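Side-chain contacts in FAD dependent oxidoreductase domain-containing protein (Deinococcus radiodurans R1, PDB 3C4N), which binds ADP and is probably an FAD-dependent oxidoreductase of the ETF-QO/FixC family, its substrate unknown: residues V270-S274 with G275-R279; G339-S342 with A343-P346. All blocks are in the same frame, centred on the assembly; numbering follows the deposited sequence.

Contact 1 (V270-S274 with G275-R279); sequences VLRAS and GLTLR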
loop_
_atom_site.group_PDB
_atom_site.type_symbol
_atom_site.label_atom_id
_atom_site.label_comp_id
_atom_site.label_asym_id
_atom_site.label_seq_id
_atom_site.Cartn_x
_atom_site.Cartn_y
_atom_site.Cartn_z
ATOM N N VAL A 270 -27.133 21.129 -0.672
ATOM C CA VAL A 270 -26.343 21.285 -1.885
ATOM C C VAL A 270 -27.247 22.095 -2.811
ATOM O O VAL A 270 -28.458 21.878 -2.841
ATOM C CB VAL A 270 -26.031 19.912 -2.552
ATOM C CG1 VAL A 270 -25.294 20.113 -3.860
ATOM C CG2 VAL A 270 -25.199 19.050 -1.613
ATOM N N LEU A 271 -26.671 23.034 -3.551
ATOM C CA LEU A 271 -27.449 23.869 -4.457
ATOM C C LEU A 271 -26.917 23.738 -5.867
ATOM O O LEU A 271 -25.716 23.556 -6.074
ATOM C CB LEU A 271 -27.364 25.333 -4.024
ATOM C CG LEU A 271 -27.849 25.642 -2.602
ATOM C CD1 LEU A 271 -27.216 26.950 -2.123
ATOM C CD2 LEU A 271 -29.368 25.722 -2.583
ATOM N N ARG A 272 -27.824 23.839 -6.835
ATOM C CA ARG A 272 -27.500 23.739 -8.254
ATOM C C ARG A 272 -28.251 24.800 -9.038
ATOM O O ARG A 272 -29.386 25.131 -8.711
ATOM C CB ARG A 272 -27.900 22.368 -8.778
ATOM C CG ARG A 272 -27.028 21.250 -8.280
ATOM C CD ARG A 272 -27.297 19.951 -9.026
ATOM N NE ARG A 272 -26.223 18.993 -8.785
ATOM C CZ ARG A 272 -26.212 17.747 -9.243
ATOM N NH1 ARG A 272 -27.229 17.304 -9.972
ATOM N NH2 ARG A 272 -25.186 16.950 -8.977
ATOM N N ALA A 273 -27.622 25.330 -10.078
ATOM C CA ALA A 273 -28.257 26.349 -10.918
ATOM C C ALA A 273 -27.642 26.278 -12.311
ATOM O O ALA A 273 -26.429 26.163 -12.444
ATOM C CB ALA A 273 -28.043 27.753 -10.309
ATOM N N SER A 274 -28.473 26.348 -13.346
ATOM C CA SER A 274 -27.982 26.287 -14.722
ATOM C C SER A 274 -26.835 25.286 -14.925
ATOM O O SER A 274 -25.936 25.517 -15.733
ATOM C CB SER A 274 -27.515 27.672 -15.184
ATOM O OG SER A 274 -28.598 28.584 -15.270
ATOM N N GLY A 275 -26.867 24.179 -14.188
ATOM C CA GLY A 275 -25.836 23.166 -14.331
ATOM C C GLY A 275 -24.657 23.303 -13.385
ATOM O O GLY A 275 -23.816 22.412 -13.318
ATOM N N LEU A 276 -24.571 24.408 -12.658
ATOM C CA LEU A 276 -23.473 24.581 -11.731
ATOM C C LEU A 276 -23.881 24.079 -10.344
ATOM O O LEU A 276 -25.059 24.108 -9.996
ATOM C CB LEU A 276 -23.059 26.053 -11.686
ATOM C CG LEU A 276 -22.035 26.498 -10.637
ATOM C CD1 LEU A 276 -21.310 27.726 -11.145
ATOM C CD2 LEU A 276 -22.734 26.778 -9.323
ATOM N N THR A 277 -22.917 23.600 -9.558
ATOM C CA THR A 277 -23.237 23.098 -8.221
ATOM C C THR A 277 -22.442 23.783 -7.098
ATOM O O THR A 277 -21.268 24.088 -7.254
ATOM C CB THR A 277 -22.991 21.563 -8.126
ATOM O OG1 THR A 277 -23.748 20.892 -9.137
ATOM C CG2 THR A 277 -23.407 21.027 -6.776
ATOM N N LEU A 278 -23.099 24.031 -5.970
ATOM C CA LEU A 278 -22.431 24.617 -4.826
ATOM C C LEU A 278 -22.449 23.550 -3.734
ATOM O O LEU A 278 -23.476 23.297 -3.093
ATOM C CB LEU A 278 -23.136 25.901 -4.381
ATOM C CG LEU A 278 -22.998 27.064 -5.387
ATOM C CD1 LEU A 278 -23.755 28.311 -4.907
ATOM C CD2 LEU A 278 -21.512 27.393 -5.570
ATOM N N ARG A 279 -21.296 22.902 -3.561
ATOM C CA ARG A 279 -21.120 21.829 -2.593
ATOM C C ARG A 279 -20.544 22.341 -1.290
ATOM O O ARG A 279 -19.346 22.632 -1.197
ATOM C CB ARG A 279 -20.195 20.747 -3.176
ATOM C CG ARG A 279 -19.494 19.820 -2.151
ATOM C CD ARG A 279 -20.442 18.849 -1.449
ATOM N NE ARG A 279 -19.777 17.586 -1.073
ATOM C CZ ARG A 279 -19.332 17.275 0.145
ATOM N NH1 ARG A 279 -19.467 18.125 1.154
ATOM N NH2 ARG A 279 -18.746 16.107 0.355
#
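Arg272 and Thr277 sit opposite each other as a non-hydrogen-bonded pair of an antiparallel hairpin, their side chains lying alongside one another and pointing the same way from the sheet. The arginine CB lies near Leu276 O. CG, set beside its own backbone N (chi1 -71°), runs past the threonine hydroxyl, 3.4 Å from Thr277 OG1, and CD continues along the same oxygen. NE then gives Thr277 OG1 a weak, bent hydrogen bond of 3.1 Å, the oxygen lying obliquely to the guanidinium. The chain stays extended as far as NE, which carries the tip beyond the threonine to a salt bridge between NH1 and Asp90, the stronger polar partner. With an alanine here in place of Arg272, Asp90 is likely to lose this positive mate, and the Thr277 hydroxyl the aliphatic chain that runs along it. On the same face the other branch of the threonine, Thr277 CG2, meets Val270 CG1 at 3.6 Å, because that methyl is anti to the valine N (chi1 176°). Leu271, Ala273, Leu276 and Leu278 occupy the reverse face, where Leu271 CB and Leu278 CB approach to 4.3 Å and Leu324 of helix 315-324 touches Ala273 and Leu276. Paired backbone bonds fix the register: Leu278 N reaches Leu271 O at 2.7 Å, and Leu276 N reaches Ala273 O at 2.6 Å. Gly275 takes a positive phi of 93°, where a CB would strike the carbonyl oxygen of Ser274. With strand 118-127 beside one arm and strand 284-288 beside the other, this is a beta hairpin with a two-residue loop, closed by a type I' turn, built into a larger mixed sheet.

Contact 2 (G339-S342 with A343-P346); sequences GRSS and ADVP
Asp344 folds back on Arg340 and Ser341 across a short 3-10 turn (342-344), within the loop between helix 315-324 and strand 347-352. The compact part is backbone. Asp344 N donates to Ser341 O at 2.9 Å, and, one residue on, Val345 N donates to Ser342 O at 3.2 Å; these two i to i+3 bonds wind the 3-10 turn, and in both the donor stands above the carbonyl plane. Val345, the buried residue of the turn, points its CB toward 339-342 and brings CG2 near Ser341 O, while its side chain also touches Gln256 of strand 251-260.

The looser part lies at the exposed end, around the aspartate carboxylate. CG of Asp344 lies beside its own backbone N (chi1 -58°), which swings the carboxylate back toward the start of the turn. There Asp344 OD2 receives two long, weak hydrogen bonds, from Arg340 N and from Ser341 N, the latter nearly straight at 167°. The arginine, bent at chi3, brings its guanidinium round to the same oxygen, but face first: the two flat groups stand 80° apart, and Asp344 OD2 lies over the plane near its rim, 3.0 Å from Arg340 NH2. No N-H points at it, leaving a salt bridge of charge alone. At the far side of the turn one water donates to two carbonyls, bridging Ser342 O at 2.8 Å and Val345 O at 2.7 Å.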
loop_
_atom_site.group_PDB
_atom_site.type_symbol
_atom_site.label_atom_id
_atom_site.label_comp_id
_atom_site.label_asym_id
_atom_site.label_seq_id
_atom_site.Cartn_x
_atom_site.Cartn_y
_atom_site.Cartn_z
ATOM N N GLY A 339 -7.958 32.900 -8.459
ATOM C CA GLY A 339 -6.552 32.626 -8.711
ATOM C C GLY A 339 -5.987 33.473 -9.846
ATOM O O GLY A 339 -6.732 34.156 -10.548
ATOM N N ARG A 340 -4.668 33.428 -10.022
ATOM C CA ARG A 340 -3.994 34.186 -11.078
ATOM C C ARG A 340 -3.901 33.365 -12.361
ATOM O O ARG A 340 -4.181 33.870 -13.441
ATOM C CB ARG A 340 -2.583 34.574 -10.638
ATOM C CG ARG A 340 -2.525 35.522 -9.464
ATOM C CD ARG A 340 -1.100 35.666 -8.951
ATOM N NE ARG A 340 -0.584 34.421 -8.372
ATOM C CZ ARG A 340 0.001 33.437 -9.055
ATOM N NH1 ARG A 340 0.161 33.533 -10.371
ATOM N NH2 ARG A 340 0.437 32.359 -8.414
ATOM N N SER A 341 -3.479 32.111 -12.238
ATOM C CA SER A 341 -3.377 31.227 -13.391
ATOM C C SER A 341 -3.995 29.874 -13.046
ATOM O O SER A 341 -4.284 29.596 -11.881
ATOM C CB SER A 341 -1.921 31.029 -13.804
ATOM O OG SER A 341 -1.215 30.317 -12.805
ATOM N N SER A 342 -4.183 29.037 -14.063
ATOM C CA SER A 342 -4.775 27.716 -13.888
ATOM C C SER A 342 -4.046 26.858 -12.864
ATOM O O SER A 342 -4.621 25.922 -12.311
ATOM C CB SER A 342 -4.807 26.980 -15.224
ATOM O OG SER A 342 -5.346 25.685 -15.057
ATOM N N ALA A 343 -2.780 27.179 -12.619
ATOM C CA ALA A 343 -1.972 26.437 -11.662
ATOM C C ALA A 343 -2.451 26.637 -10.227
ATOM O O ALA A 343 -2.227 25.786 -9.371
ATOM C CB ALA A 343 -0.509 26.853 -11.785
ATOM N N ASP A 344 -3.109 27.757 -9.958
ATOM C CA ASP A 344 -3.599 28.019 -8.609
ATOM C C ASP A 344 -5.001 27.449 -8.383
ATOM O O ASP A 344 -5.516 27.510 -7.273
ATOM C CB ASP A 344 -3.628 29.528 -8.329
ATOM C CG ASP A 344 -2.258 30.189 -8.484
ATOM O OD1 ASP A 344 -1.302 29.779 -7.782
ATOM O OD2 ASP A 344 -2.153 31.126 -9.308
ATOM N N VAL A 345 -5.601 26.879 -9.424
ATOM C CA VAL A 345 -6.957 26.348 -9.338
ATOM C C VAL A 345 -7.087 24.812 -9.393
ATOM O O VAL A 345 -6.715 24.179 -10.386
ATOM C CB VAL A 345 -7.808 26.983 -10.469
ATOM C CG1 VAL A 345 -9.248 26.518 -10.392
ATOM C CG2 VAL A 345 -7.728 28.498 -10.364
ATOM N N PRO A 346 -7.624 24.199 -8.320
ATOM C CA PRO A 346 -7.815 22.745 -8.235
ATOM C C PRO A 346 -8.543 22.227 -9.483
ATOM O O PRO A 346 -9.639 22.688 -9.800
ATOM C CB PRO A 346 -8.662 22.583 -6.971
ATOM C CG PRO A 346 -8.227 23.726 -6.128
ATOM C CD PRO A 346 -8.172 24.861 -7.123
HETATM O O HOH W 1 -6.841 24.415 -13.046
#

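How the contacts relate
Contact 1 precedes contact 2 in the chain, and the two do not touch: their centres are 21 Å apart and their nearest atoms about 12 Å. What joins them is the ten-stranded mixed sheet and helix 315-324. The hairpin of 270-279 supplies two of its strands and rests on Leu324 of that helix; the turn of 339-346 lies in the loop after the helix, leads into strand 347-352 and touches neighbouring strand 251-260. One contact is largely buried, 16 Å from the chain centre, the other is at the surface, 20 Å from it. Both lie away from the residues that bind ADP.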